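Local coordinates for protein LEOA (Escherichia coli, PDB 4AUR) that belongs to the bacterial dynamins, appears to be linked to the LT toxin of enterotoxigenic strains, and probably binds and hydrolyses GTP, at residues A[357-362]-A[501-506]; A[341-346]-A[352-357]; A[368-373]-A[509-514]; A[467-472]-A[477-482]. All coordinates share one frame; numbering follows the deposited sequence.

Contact 1: residues A[357-362]-A[501-506]; sequences DELGYT and ASLAKI
Leu359 reaches across to Leu503 and Ile506 with its two methyl groups. Leu359 CB points at segment 501-506 but stays 5.8 Å from Ile506 CG2. One bond further out, Leu359 CG comes to 5.3 Å from that same Ile506 CG2, still short of contact. The torsion at CB puts CG anti to the carbonyl carbon (chi1 -73°), and from there the chain forks. Leu359 CD1 goes to Leu503, meeting its CD2 at 4.2 Å, with the two leucine side chains set obliquely to each other. Leu359 CD2 goes to Ile506 and lies 4.3 Å from its CG2 branch. Leu503 and Ile506 are three residues apart, so they occupy successive turns on one side of helix 489-518. The contact joins the end of the short helix 351-359 to that long helix, within the dynamin-like helical domain. Just past Leu359 the chain leaves helical geometry at Gly360, which has a positive phi of 107°. Gly360 is then held by a backbone hydrogen bond with Gly367. Val366 and Phe354 also pack on Leu359, and Leu343 of helix 275-343 touches Leu503. No hydrogen bond crosses between the two segments.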
loop_
_atom_site.group_PDB
_atom_site.type_symbol
_atom_site.label_atom_id
_atom_site.label_comp_id
_atom_site.label_asym_id
_atom_site.label_seq_id
_atom_site.Cartn_x
_atom_site.Cartn_y
_atom_site.Cartn_z
ATOM N N ASP A 357 71.037 -8.951 13.382
ATOM C CA ASP A 357 70.320 -7.699 13.368
ATOM C C ASP A 357 69.213 -7.724 12.358
ATOM O O ASP A 357 68.250 -6.991 12.513
ATOM C CB ASP A 357 71.299 -6.542 13.112
ATOM C CG ASP A 357 72.241 -6.286 14.320
ATOM O OD1 ASP A 357 71.840 -6.581 15.467
ATOM O OD2 ASP A 357 73.375 -5.804 14.124
ATOM N N GLU A 358 69.311 -8.605 11.365
ATOM C CA GLU A 358 68.318 -8.682 10.326
ATOM C C GLU A 358 67.501 -9.961 10.241
ATOM O O GLU A 358 66.334 -9.899 9.856
ATOM C CB GLU A 358 68.998 -8.419 9.023
ATOM C CG GLU A 358 69.542 -6.998 8.934
ATOM C CD GLU A 358 68.441 -5.981 8.730
ATOM O OE1 GLU A 358 67.282 -6.322 8.987
ATOM O OE2 GLU A 358 68.718 -4.853 8.293
ATOM N N LEU A 359 68.088 -11.088 10.648
ATOM C CA LEU A 359 67.497 -12.418 10.541
ATOM C C LEU A 359 67.162 -13.064 11.863
ATOM O O LEU A 359 66.124 -13.701 12.007
ATOM C CB LEU A 359 68.509 -13.331 9.865
ATOM C CG LEU A 359 68.725 -13.129 8.360
ATOM C CD1 LEU A 359 70.054 -13.680 7.865
ATOM C CD2 LEU A 359 67.609 -13.824 7.620
ATOM N N GLY A 360 68.079 -12.970 12.812
ATOM C CA GLY A 360 67.895 -13.547 14.141
ATOM C C GLY A 360 68.780 -14.755 14.235
ATOM O O GLY A 360 68.808 -15.520 13.314
ATOM N N TYR A 361 69.515 -14.936 15.334
ATOM C CA TYR A 361 70.456 -16.057 15.426
ATOM C C TYR A 361 70.472 -16.640 16.828
ATOM O O TYR A 361 70.883 -15.976 17.755
ATOM C CB TYR A 361 71.849 -15.594 14.975
ATOM C CG TYR A 361 72.952 -16.629 15.072
ATOM C CD1 TYR A 361 72.738 -17.970 14.733
ATOM C CD2 TYR A 361 74.215 -16.257 15.465
ATOM C CE1 TYR A 361 73.748 -18.908 14.822
ATOM C CE2 TYR A 361 75.229 -17.177 15.558
ATOM C CZ TYR A 361 74.997 -18.499 15.240
ATOM O OH TYR A 361 76.049 -19.393 15.356
ATOM N N THR A 362 70.036 -17.890 16.955
ATOM C CA THR A 362 69.702 -18.517 18.237
ATOM C C THR A 362 70.240 -19.971 18.258
ATOM O O THR A 362 70.674 -20.477 17.222
ATOM C CB THR A 362 68.164 -18.503 18.420
ATOM O OG1 THR A 362 67.685 -17.157 18.393
ATOM C CG2 THR A 362 67.751 -19.082 19.736
ATOM N N ALA A 501 75.179 -17.829 -0.433
ATOM C CA ALA A 501 74.222 -18.719 -1.040
ATOM C C ALA A 501 73.299 -19.260 0.049
ATOM O O ALA A 501 72.082 -19.389 -0.149
ATOM C CB ALA A 501 74.956 -19.848 -1.737
ATOM N N SER A 502 73.894 -19.540 1.211
ATOM C CA SER A 502 73.167 -20.120 2.349
ATOM C C SER A 502 72.146 -19.171 2.959
ATOM O O SER A 502 71.048 -19.580 3.351
ATOM C CB SER A 502 74.141 -20.573 3.427
ATOM O OG SER A 502 73.490 -21.322 4.429
ATOM N N LEU A 503 72.491 -17.903 3.028
ATOM C CA LEU A 503 71.604 -16.965 3.676
ATOM C C LEU A 503 70.485 -16.561 2.763
ATOM O O LEU A 503 69.366 -16.421 3.202
ATOM C CB LEU A 503 72.371 -15.740 4.168
ATOM C CG LEU A 503 73.356 -16.027 5.307
ATOM C CD1 LEU A 503 74.087 -14.744 5.672
ATOM C CD2 LEU A 503 72.660 -16.631 6.516
ATOM N N ALA A 504 70.784 -16.373 1.491
ATOM C CA ALA A 504 69.746 -16.136 0.496
ATOM C C ALA A 504 68.644 -17.189 0.542
ATOM O O ALA A 504 67.491 -16.861 0.545
ATOM C CB ALA A 504 70.356 -16.092 -0.885
ATOM N N LYS A 505 69.009 -18.459 0.597
ATOM C CA LYS A 505 68.015 -19.515 0.552
ATOM C C LYS A 505 67.143 -19.325 1.777
ATOM O O LYS A 505 65.928 -19.423 1.707
ATOM C CB LYS A 505 68.670 -20.914 0.547
ATOM C CG LYS A 505 68.145 -21.880 -0.522
ATOM C CD LYS A 505 68.855 -21.681 -1.878
ATOM C CE LYS A 505 68.035 -22.134 -3.105
ATOM N NZ LYS A 505 68.067 -23.604 -3.373
ATOM N N ILE A 506 67.777 -19.018 2.902
ATOM C CA ILE A 506 67.047 -18.730 4.139
ATOM C C ILE A 506 66.135 -17.490 4.028
ATOM O O ILE A 506 65.008 -17.494 4.494
ATOM C CB ILE A 506 68.029 -18.554 5.310
ATOM C CG1 ILE A 506 68.653 -19.924 5.644
ATOM C CG2 ILE A 506 67.321 -17.950 6.518
ATOM C CD1 ILE A 506 69.773 -19.930 6.671
#

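Contact 2: residues A[341-346]-A[352-357]; sequences SQLRPL and RPFMDD
Phe354 points its ring at segment 341-346 and is met there by Gln342, Leu343 and Leu346. CG of Phe354 is anti to the backbone N (chi1 174°), which carries the ring out from its helix. Gln342 comes to the ring edge. Its OE1 lies near the ring plane, 4.1 Å from Phe354 CE1, and its amide stands almost upright to the ring, with 85° between the planes. Leu346 crosses Phe354 at about a right angle and rests its CD1 3.7 Å from Phe354 CB, at the root of the ring. Leu343 is looser, with CD1 4.5 Å from Phe354 CE2. The chain reverses here: after helix 275-343 a type I beta turn runs from Leu343 to Leu346, and helix 351-359 runs back beside it. Leu503 and Ile507 of helix 489-518 also touch Phe354. The Gln342 amide has polar partners of its own, since NE2 bonds to Gln338 OE1 and Glu358 OE2. Within segment 352-357, Arg352 NE makes a salt bridge to Asp356 OD2 at 2.8 Å. The oxygen lies in the guanidinium plane, but the N-H meets it from above the carboxylate plane.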
loop_
_atom_site.group_PDB
_atom_site.type_symbol
_atom_site.label_atom_id
_atom_site.label_comp_id
_atom_site.label_asym_id
_atom_site.label_seq_id
_atom_site.Cartn_x
_atom_site.Cartn_y
_atom_site.Cartn_z
ATOM N N SER A 341 69.929 -6.751 -0.949
ATOM C CA SER A 341 70.957 -5.775 -1.309
ATOM C C SER A 341 71.909 -5.473 -0.139
ATOM O O SER A 341 73.003 -4.939 -0.326
ATOM C CB SER A 341 70.311 -4.481 -1.782
ATOM O OG SER A 341 69.748 -3.828 -0.664
ATOM N N GLN A 342 71.479 -5.801 1.067
ATOM C CA GLN A 342 72.334 -5.699 2.212
ATOM C C GLN A 342 73.301 -6.845 2.225
ATOM O O GLN A 342 74.415 -6.717 2.726
ATOM C CB GLN A 342 71.526 -5.753 3.494
ATOM C CG GLN A 342 70.927 -4.436 3.899
ATOM C CD GLN A 342 70.366 -4.521 5.290
ATOM O OE1 GLN A 342 71.047 -4.940 6.227
ATOM N NE2 GLN A 342 69.109 -4.136 5.436
ATOM N N LEU A 343 72.865 -7.980 1.707
ATOM C CA LEU A 343 73.672 -9.182 1.769
ATOM C C LEU A 343 74.795 -9.137 0.783
ATOM O O LEU A 343 75.925 -9.434 1.139
ATOM C CB LEU A 343 72.838 -10.426 1.489
ATOM C CG LEU A 343 73.601 -11.756 1.459
ATOM C CD1 LEU A 343 74.478 -11.982 2.685
ATOM C CD2 LEU A 343 72.621 -12.905 1.335
ATOM N N ARG A 344 74.503 -8.773 -0.460
ATOM C CA ARG A 344 75.470 -9.015 -1.530
ATOM C C ARG A 344 76.826 -8.302 -1.366
ATOM O O ARG A 344 77.830 -8.815 -1.857
ATOM C CB ARG A 344 74.859 -8.789 -2.922
ATOM C CG ARG A 344 74.591 -7.344 -3.346
ATOM C CD ARG A 344 74.080 -7.292 -4.800
ATOM N NE ARG A 344 72.929 -8.194 -5.038
ATOM C CZ ARG A 344 71.633 -7.858 -4.946
ATOM N NH1 ARG A 344 71.246 -6.614 -4.634
ATOM N NH2 ARG A 344 70.708 -8.785 -5.176
ATOM N N PRO A 345 76.877 -7.161 -0.650
ATOM C CA PRO A 345 78.172 -6.506 -0.499
ATOM C C PRO A 345 78.997 -6.929 0.719
ATOM O O PRO A 345 80.084 -6.439 0.909
ATOM C CB PRO A 345 77.802 -5.011 -0.395
ATOM C CG PRO A 345 76.304 -4.922 -0.386
ATOM C CD PRO A 345 75.789 -6.306 -0.153
ATOM N N LEU A 346 78.505 -7.843 1.526
ATOM C CA LEU A 346 79.110 -8.080 2.833
ATOM C C LEU A 346 80.382 -8.921 2.789
ATOM O O LEU A 346 80.402 -9.946 2.134
ATOM C CB LEU A 346 78.098 -8.783 3.745
ATOM C CG LEU A 346 76.766 -8.105 4.055
ATOM C CD1 LEU A 346 76.035 -8.917 5.104
ATOM C CD2 LEU A 346 76.929 -6.669 4.527
ATOM N N ARG A 352 77.988 -11.938 10.860
ATOM C CA ARG A 352 77.353 -12.136 12.135
ATOM C C ARG A 352 76.524 -10.922 12.454
ATOM O O ARG A 352 75.350 -11.045 12.754
ATOM C CB ARG A 352 78.393 -12.441 13.218
ATOM C CG ARG A 352 77.905 -12.396 14.657
ATOM C CD ARG A 352 76.700 -13.283 14.950
ATOM N NE ARG A 352 76.362 -13.133 16.364
ATOM C CZ ARG A 352 76.874 -13.848 17.371
ATOM N NH1 ARG A 352 77.746 -14.826 17.154
ATOM N NH2 ARG A 352 76.491 -13.587 18.613
ATOM N N PRO A 353 77.099 -9.723 12.357
ATOM C CA PRO A 353 76.194 -8.594 12.608
ATOM C C PRO A 353 74.921 -8.694 11.797
ATOM O O PRO A 353 73.867 -8.340 12.293
ATOM C CB PRO A 353 77.000 -7.383 12.159
ATOM C CG PRO A 353 78.412 -7.795 12.267
ATOM C CD PRO A 353 78.480 -9.289 12.118
ATOM N N PHE A 354 75.023 -9.173 10.564
ATOM C CA PHE A 354 73.887 -9.247 9.674
ATOM C C PHE A 354 72.853 -10.234 10.162
ATOM O O PHE A 354 71.703 -9.892 10.242
ATOM C CB PHE A 354 74.309 -9.616 8.265
ATOM C CG PHE A 354 73.147 -9.851 7.332
ATOM C CD1 PHE A 354 72.423 -8.787 6.831
ATOM C CD2 PHE A 354 72.782 -11.141 6.961
ATOM C CE1 PHE A 354 71.369 -8.992 5.970
ATOM C CE2 PHE A 354 71.710 -11.351 6.112
ATOM C CZ PHE A 354 71.001 -10.272 5.614
HETATM N N MSE A 355 73.272 -11.446 10.499
HETATM C CA MSE A 355 72.373 -12.459 11.011
HETATM C C MSE A 355 71.694 -12.003 12.285
HETATM O O MSE A 355 70.506 -12.262 12.497
HETATM C CB MSE A 355 73.170 -13.721 11.307
HETATM C CG MSE A 355 73.806 -14.334 10.073
HETATM SE SE MSE A 355 75.066 -15.827 10.474
HETATM C CE MSE A 355 74.384 -16.416 12.220
ATOM N N ASP A 356 72.441 -11.344 13.166
ATOM C CA ASP A 356 71.889 -10.917 14.460
ATOM C C ASP A 356 70.795 -9.862 14.310
ATOM O O ASP A 356 69.788 -9.848 15.045
ATOM C CB ASP A 356 72.973 -10.291 15.337
ATOM C CG ASP A 356 73.561 -11.243 16.349
ATOM O OD1 ASP A 356 72.923 -12.228 16.760
ATOM O OD2 ASP A 356 74.704 -10.956 16.760
ATOM N N ASP A 357 71.037 -8.951 13.382
ATOM C CA ASP A 357 70.320 -7.699 13.368
ATOM C C ASP A 357 69.213 -7.724 12.358
ATOM O O ASP A 357 68.250 -6.991 12.513
ATOM C CB ASP A 357 71.299 -6.542 13.112
ATOM C CG ASP A 357 72.241 -6.286 14.320
ATOM O OD1 ASP A 357 71.840 -6.581 15.467
ATOM O OD2 ASP A 357 73.375 -5.804 14.124
#

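Contact 3: residues A[368-373]-A[509-514]; sequences FKLHLR and EPFEDI
Leu370 carries the contact from its side, set against Pro510 and Phe511. With chi1 at -176°, Leu370 swings CG to the side away from its own amide nitrogen, and the two methyls part from there. CD2 of Leu370 meets CG of the Pro510 ring at 4.2 Å, and the two side chains cross at about a right angle. CD1 of Leu370 lies 4.4 Å from CZ of Phe511. It approaches that ring obliquely. The first bond of the Phe511 side chain does not point at segment 368-373; the far end of the ring makes the approach. This is the closer part of a modest contact, and it is wholly apolar.

The helix carrying Pro510 is kinked here. The backbone N atoms of 510 and 511 make no bond to the preceding turn, and proline has no N-H to give.

Away from this patch several residues are exposed: Phe368, Lys369 and Leu372 on 368-373, and Glu509, Glu512 and Asp513 on 509-514. Within 368-373, Leu372 CG sits 4.0 Å above one face of the Phe368 ring, toward its rim. His371 turns to a different partner and stacks on Trp457.

The contact joins the start of helix 368-408 to helix 489-518. Ile374, one turn on from Leu370, touches both Pro510 and Phe511. Helix 275-343 lies against both segments: its Leu339 packs on Leu370 and its Glu336 on Phe511. The three helices thus meet here as part of the long helical bundle.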
loop_
_atom_site.group_PDB
_atom_site.type_symbol
_atom_site.label_atom_id
_atom_site.label_comp_id
_atom_site.label_asym_id
_atom_site.label_seq_id
_atom_site.Cartn_x
_atom_site.Cartn_y
_atom_site.Cartn_z
ATOM N N PHE A 368 64.359 -16.199 13.175
ATOM C CA PHE A 368 63.271 -15.781 14.049
ATOM C C PHE A 368 62.925 -14.318 13.877
ATOM O O PHE A 368 61.761 -13.980 13.949
ATOM C CB PHE A 368 63.628 -16.037 15.526
ATOM C CG PHE A 368 62.495 -15.824 16.475
ATOM C CD1 PHE A 368 61.400 -16.656 16.453
ATOM C CD2 PHE A 368 62.524 -14.795 17.377
ATOM C CE1 PHE A 368 60.342 -16.478 17.311
ATOM C CE2 PHE A 368 61.462 -14.590 18.244
ATOM C CZ PHE A 368 60.367 -15.440 18.213
ATOM N N LYS A 369 63.918 -13.456 13.662
ATOM C CA LYS A 369 63.665 -12.020 13.620
ATOM C C LYS A 369 62.975 -11.631 12.323
ATOM O O LYS A 369 62.172 -10.707 12.290
ATOM C CB LYS A 369 64.959 -11.224 13.757
ATOM C CG LYS A 369 64.746 -9.760 14.109
ATOM C CD LYS A 369 66.057 -9.054 14.408
ATOM C CE LYS A 369 65.835 -7.696 15.066
ATOM N NZ LYS A 369 67.125 -7.126 15.575
ATOM N N LEU A 370 63.320 -12.321 11.253
ATOM C CA LEU A 370 62.706 -12.118 9.975
ATOM C C LEU A 370 61.289 -12.623 10.035
ATOM O O LEU A 370 60.362 -11.968 9.587
ATOM C CB LEU A 370 63.446 -12.918 8.934
ATOM C CG LEU A 370 62.932 -12.709 7.531
ATOM C CD1 LEU A 370 63.017 -11.232 7.191
ATOM C CD2 LEU A 370 63.760 -13.521 6.574
ATOM N N HIS A 371 61.125 -13.807 10.588
ATOM C CA HIS A 371 59.829 -14.419 10.697
ATOM C C HIS A 371 58.816 -13.477 11.378
ATOM O O HIS A 371 57.748 -13.182 10.854
ATOM C CB HIS A 371 59.978 -15.730 11.450
ATOM C CG HIS A 371 58.708 -16.244 12.018
ATOM N ND1 HIS A 371 57.746 -16.857 11.246
ATOM C CD2 HIS A 371 58.242 -16.254 13.285
ATOM C CE1 HIS A 371 56.738 -17.227 12.017
ATOM N NE2 HIS A 371 57.010 -16.866 13.260
ATOM N N LEU A 372 59.181 -12.964 12.531
ATOM C CA LEU A 372 58.313 -12.051 13.231
ATOM C C LEU A 372 57.988 -10.852 12.412
ATOM O O LEU A 372 56.929 -10.297 12.602
ATOM C CB LEU A 372 58.963 -11.525 14.498
ATOM C CG LEU A 372 59.226 -12.531 15.578
ATOM C CD1 LEU A 372 59.654 -11.753 16.800
ATOM C CD2 LEU A 372 57.994 -13.376 15.835
ATOM N N ARG A 373 58.893 -10.387 11.559
ATOM C CA ARG A 373 58.552 -9.181 10.822
ATOM C C ARG A 373 57.690 -9.470 9.599
ATOM O O ARG A 373 56.760 -8.752 9.328
ATOM C CB ARG A 373 59.737 -8.246 10.560
ATOM C CG ARG A 373 60.857 -8.763 9.724
ATOM C CD ARG A 373 62.016 -7.769 9.757
ATOM N NE ARG A 373 61.626 -6.491 9.174
ATOM C CZ ARG A 373 62.224 -5.886 8.152
ATOM N NH1 ARG A 373 63.293 -6.403 7.550
ATOM N NH2 ARG A 373 61.743 -4.720 7.736
ATOM N N GLU A 509 63.114 -18.178 1.326
ATOM C CA GLU A 509 62.124 -19.214 1.569
ATOM C C GLU A 509 60.795 -18.657 2.080
ATOM O O GLU A 509 59.763 -18.872 1.453
ATOM C CB GLU A 509 62.676 -20.294 2.503
ATOM C CG GLU A 509 61.647 -21.255 3.099
ATOM C CD GLU A 509 62.288 -22.471 3.786
ATOM O OE1 GLU A 509 63.389 -22.332 4.402
ATOM O OE2 GLU A 509 61.683 -23.573 3.711
ATOM N N PRO A 510 60.803 -17.935 3.207
ATOM C CA PRO A 510 59.530 -17.537 3.780
ATOM C C PRO A 510 58.645 -16.659 2.892
ATOM O O PRO A 510 57.408 -16.680 3.027
ATOM C CB PRO A 510 59.930 -16.796 5.053
ATOM C CG PRO A 510 61.400 -16.578 4.962
ATOM C CD PRO A 510 61.909 -17.697 4.136
ATOM N N PHE A 511 59.253 -15.901 1.993
ATOM C CA PHE A 511 58.486 -15.095 1.070
ATOM C C PHE A 511 57.906 -15.979 -0.031
ATOM O O PHE A 511 56.732 -15.897 -0.333
ATOM C CB PHE A 511 59.347 -13.997 0.450
ATOM C CG PHE A 511 59.924 -13.022 1.443
ATOM C CD1 PHE A 511 59.208 -11.933 1.863
ATOM C CD2 PHE A 511 61.211 -13.173 1.908
ATOM C CE1 PHE A 511 59.743 -11.026 2.759
ATOM C CE2 PHE A 511 61.760 -12.265 2.788
ATOM C CZ PHE A 511 61.020 -11.191 3.222
ATOM N N GLU A 512 58.719 -16.841 -0.622
ATOM C CA GLU A 512 58.254 -17.669 -1.731
ATOM C C GLU A 512 56.884 -18.254 -1.426
ATOM O O GLU A 512 55.977 -18.207 -2.246
ATOM C CB GLU A 512 59.252 -18.798 -2.047
ATOM C CG GLU A 512 60.281 -18.445 -3.118
ATOM C CD GLU A 512 61.610 -19.193 -2.948
ATOM O OE1 GLU A 512 61.622 -20.256 -2.282
ATOM O OE2 GLU A 512 62.653 -18.716 -3.481
ATOM N N ASP A 513 56.738 -18.786 -0.225
ATOM C CA ASP A 513 55.539 -19.495 0.153
ATOM C C ASP A 513 54.339 -18.562 0.036
ATOM O O ASP A 513 53.388 -18.823 -0.707
ATOM C CB ASP A 513 55.685 -20.037 1.574
ATOM C CG ASP A 513 56.938 -20.920 1.749
ATOM O OD1 ASP A 513 57.661 -21.171 0.747
ATOM O OD2 ASP A 513 57.199 -21.360 2.895
ATOM N N ILE A 514 54.417 -17.446 0.740
ATOM C CA ILE A 514 53.332 -16.494 0.791
ATOM C C ILE A 514 53.076 -15.768 -0.523
ATOM O O ILE A 514 51.984 -15.302 -0.753
ATOM C CB ILE A 514 53.587 -15.459 1.877
ATOM C CG1 ILE A 514 52.368 -14.600 2.074
ATOM C CG2 ILE A 514 54.718 -14.539 1.492
ATOM C CD1 ILE A 514 52.545 -13.717 3.276
#

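Contact 4: residues A[467-472]-A[477-482]; sequences AKWAGP and FTIGSD
Gly471 has a positive phi (97°), and its CA lies 6.0 Å from the CA of Phe477. The aromatic ring of Phe477 lies flat against this glycine. Gly471 CA sits 3.5 Å from the ring centroid and only 5° off the ring normal, a CH-pi contact over the face. With no side chain on Gly471, the ring packs directly on main chain. A fully trans first torsion in Phe477 (chi1 -180°) holds the ring out toward segment 467-472. Pro472 adds its CD, 3.8 Å from Phe477 CD1; the two side chains cross at about a right angle, with CD oblique to the ring. The carbonyl oxygen of Ala470 comes up obliquely near Phe477 CD2. On the opposite face of the ring, toward its rim, lies the backbone N of Ile479.

A second patch pairs Trp469 with Ile479. Trp469 CB points away from segment 477-482, but the indole offers an edge. Ile479 CD1 lies near the indole plane, 4.0 Å from Trp469 CE3. Lys468 CG covers part of one indole face. Its NZ goes to Glu495 in a salt bridge and also bonds to Tyr487.

No hydrogen bond links the two segments. Apolar and CH-pi packing join them, while the backbone carbonyls of Ala470 and Pro472 are bonded by Arg352 of helix 351-359, so this loop is tied to the rest of the domain by polar links.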
loop_
_atom_site.group_PDB
_atom_site.type_symbol
_atom_site.label_atom_id
_atom_site.label_comp_id
_atom_site.label_asym_id
_atom_site.label_seq_id
_atom_site.Cartn_x
_atom_site.Cartn_y
_atom_site.Cartn_z
ATOM N N ALA A 467 78.526 -22.403 10.318
ATOM C CA ALA A 467 78.446 -22.020 11.721
ATOM C C ALA A 467 79.749 -21.424 12.274
ATOM O O ALA A 467 79.723 -20.706 13.276
ATOM C CB ALA A 467 78.035 -23.223 12.556
ATOM N N LYS A 468 80.876 -21.736 11.636
ATOM C CA LYS A 468 82.203 -21.306 12.115
ATOM C C LYS A 468 82.542 -19.858 11.764
ATOM O O LYS A 468 83.486 -19.302 12.319
ATOM C CB LYS A 468 83.290 -22.222 11.548
ATOM C CG LYS A 468 83.561 -22.019 10.059
ATOM C CD LYS A 468 84.114 -23.283 9.418
ATOM C CE LYS A 468 84.552 -23.046 7.982
ATOM N NZ LYS A 468 84.686 -24.331 7.238
ATOM N N TRP A 469 81.793 -19.276 10.822
ATOM C CA TRP A 469 81.948 -17.872 10.418
ATOM C C TRP A 469 81.014 -16.927 11.160
ATOM O O TRP A 469 81.154 -15.705 11.054
ATOM C CB TRP A 469 81.669 -17.725 8.923
ATOM C CG TRP A 469 82.676 -18.407 8.107
ATOM C CD1 TRP A 469 82.486 -19.482 7.305
ATOM C CD2 TRP A 469 84.060 -18.080 8.028
ATOM N NE1 TRP A 469 83.663 -19.844 6.720
ATOM C CE2 TRP A 469 84.652 -19.000 7.152
ATOM C CE3 TRP A 469 84.859 -17.095 8.619
ATOM C CZ2 TRP A 469 86.014 -18.971 6.850
ATOM C CZ3 TRP A 469 86.210 -17.062 8.316
ATOM C CH2 TRP A 469 86.773 -17.993 7.438
ATOM N N ALA A 470 80.054 -17.509 11.880
ATOM C CA ALA A 470 79.031 -16.776 12.599
ATOM C C ALA A 470 79.403 -16.561 14.055
ATOM O O ALA A 470 79.131 -15.501 14.625
ATOM C CB ALA A 470 77.711 -17.520 12.514
ATOM N N GLY A 471 79.988 -17.579 14.674
ATOM C CA GLY A 471 80.388 -17.480 16.068
ATOM C C GLY A 471 79.370 -18.084 17.003
ATOM O O GLY A 471 78.239 -18.371 16.604
ATOM N N PRO A 472 79.769 -18.301 18.261
ATOM C CA PRO A 472 78.861 -18.892 19.224
ATOM C C PRO A 472 77.711 -17.934 19.518
ATOM O O PRO A 472 77.944 -16.743 19.717
ATOM C CB PRO A 472 79.742 -19.082 20.453
ATOM C CG PRO A 472 80.792 -18.025 20.326
ATOM C CD PRO A 472 81.079 -17.990 18.858
ATOM N N PHE A 477 81.502 -11.494 19.319
ATOM C CA PHE A 477 82.310 -12.274 18.406
ATOM C C PHE A 477 82.972 -11.459 17.307
ATOM O O PHE A 477 82.286 -10.813 16.511
ATOM C CB PHE A 477 81.443 -13.331 17.772
ATOM C CG PHE A 477 82.169 -14.208 16.811
ATOM C CD1 PHE A 477 83.025 -15.201 17.270
ATOM C CD2 PHE A 477 81.986 -14.057 15.447
ATOM C CE1 PHE A 477 83.696 -16.017 16.381
ATOM C CE2 PHE A 477 82.652 -14.873 14.552
ATOM C CZ PHE A 477 83.508 -15.854 15.023
ATOM N N THR A 478 84.310 -11.492 17.292
ATOM C CA THR A 478 85.114 -11.176 16.101
ATOM C C THR A 478 85.888 -12.445 15.691
ATOM O O THR A 478 86.151 -13.324 16.518
ATOM C CB THR A 478 86.108 -10.013 16.335
ATOM O OG1 THR A 478 86.959 -10.332 17.442
ATOM C CG2 THR A 478 85.374 -8.678 16.597
ATOM N N ILE A 479 86.258 -12.526 14.420
ATOM C CA ILE A 479 86.869 -13.733 13.875
ATOM C C ILE A 479 88.356 -13.827 14.237
ATOM O O ILE A 479 89.125 -12.880 14.030
ATOM C CB ILE A 479 86.710 -13.786 12.342
ATOM C CG1 ILE A 479 85.219 -13.711 11.953
ATOM C CG2 ILE A 479 87.376 -15.043 11.787
ATOM C CD1 ILE A 479 84.953 -13.531 10.471
ATOM N N GLY A 480 88.763 -14.986 14.751
ATOM C CA GLY A 480 90.141 -15.186 15.203
ATOM C C GLY A 480 91.180 -15.252 14.090
ATOM O O GLY A 480 90.844 -15.421 12.912
ATOM N N SER A 481 92.450 -15.106 14.480
ATOM C CA SER A 481 93.587 -15.277 13.566
ATOM C C SER A 481 93.669 -16.717 13.064
ATOM O O SER A 481 93.850 -16.950 11.874
ATOM C CB SER A 481 94.899 -14.904 14.265
ATOM O OG SER A 481 94.942 -13.519 14.564
ATOM N N ASP A 482 93.519 -17.674 13.977
ATOM C CA ASP A 482 93.549 -19.105 13.629
ATOM C C ASP A 482 92.549 -19.499 12.545
ATOM O O ASP A 482 92.782 -20.450 11.795
ATOM C CB ASP A 482 93.290 -19.979 14.869
ATOM C CG ASP A 482 94.560 -20.317 15.626
ATOM O OD1 ASP A 482 95.450 -19.445 15.733
ATOM O OD2 ASP A 482 94.663 -21.461 16.112
#

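Contact 1 links contacts 2 and 3. Its centre is about 8 Å from that of contact 2 and about 10 Å from that of contact 3, while those two centres are about 16 Å apart. Helix 351-359 serves contacts 1 and 2, and helix 489-518 serves contacts 1 and 3. Leu359 O meets Lys369 N at 2.8 Å, tying contact 1 to contact 3. The centre of contact 4 is about 16 Å from that of contact 1 and about 15 Å from that of contact 2. Tyr361 OH to Gly471 O (2.7 Å) joins it to contact 1, and Met355 CE to Ala470 CB (3.5 Å) to contact 2. It is remote from contact 3 alone, with nearest atoms about 13 Å apart. The four contacts lie about 62 to 87 Å (centre to centre) from the chain's centre, and none includes the probable P-loop.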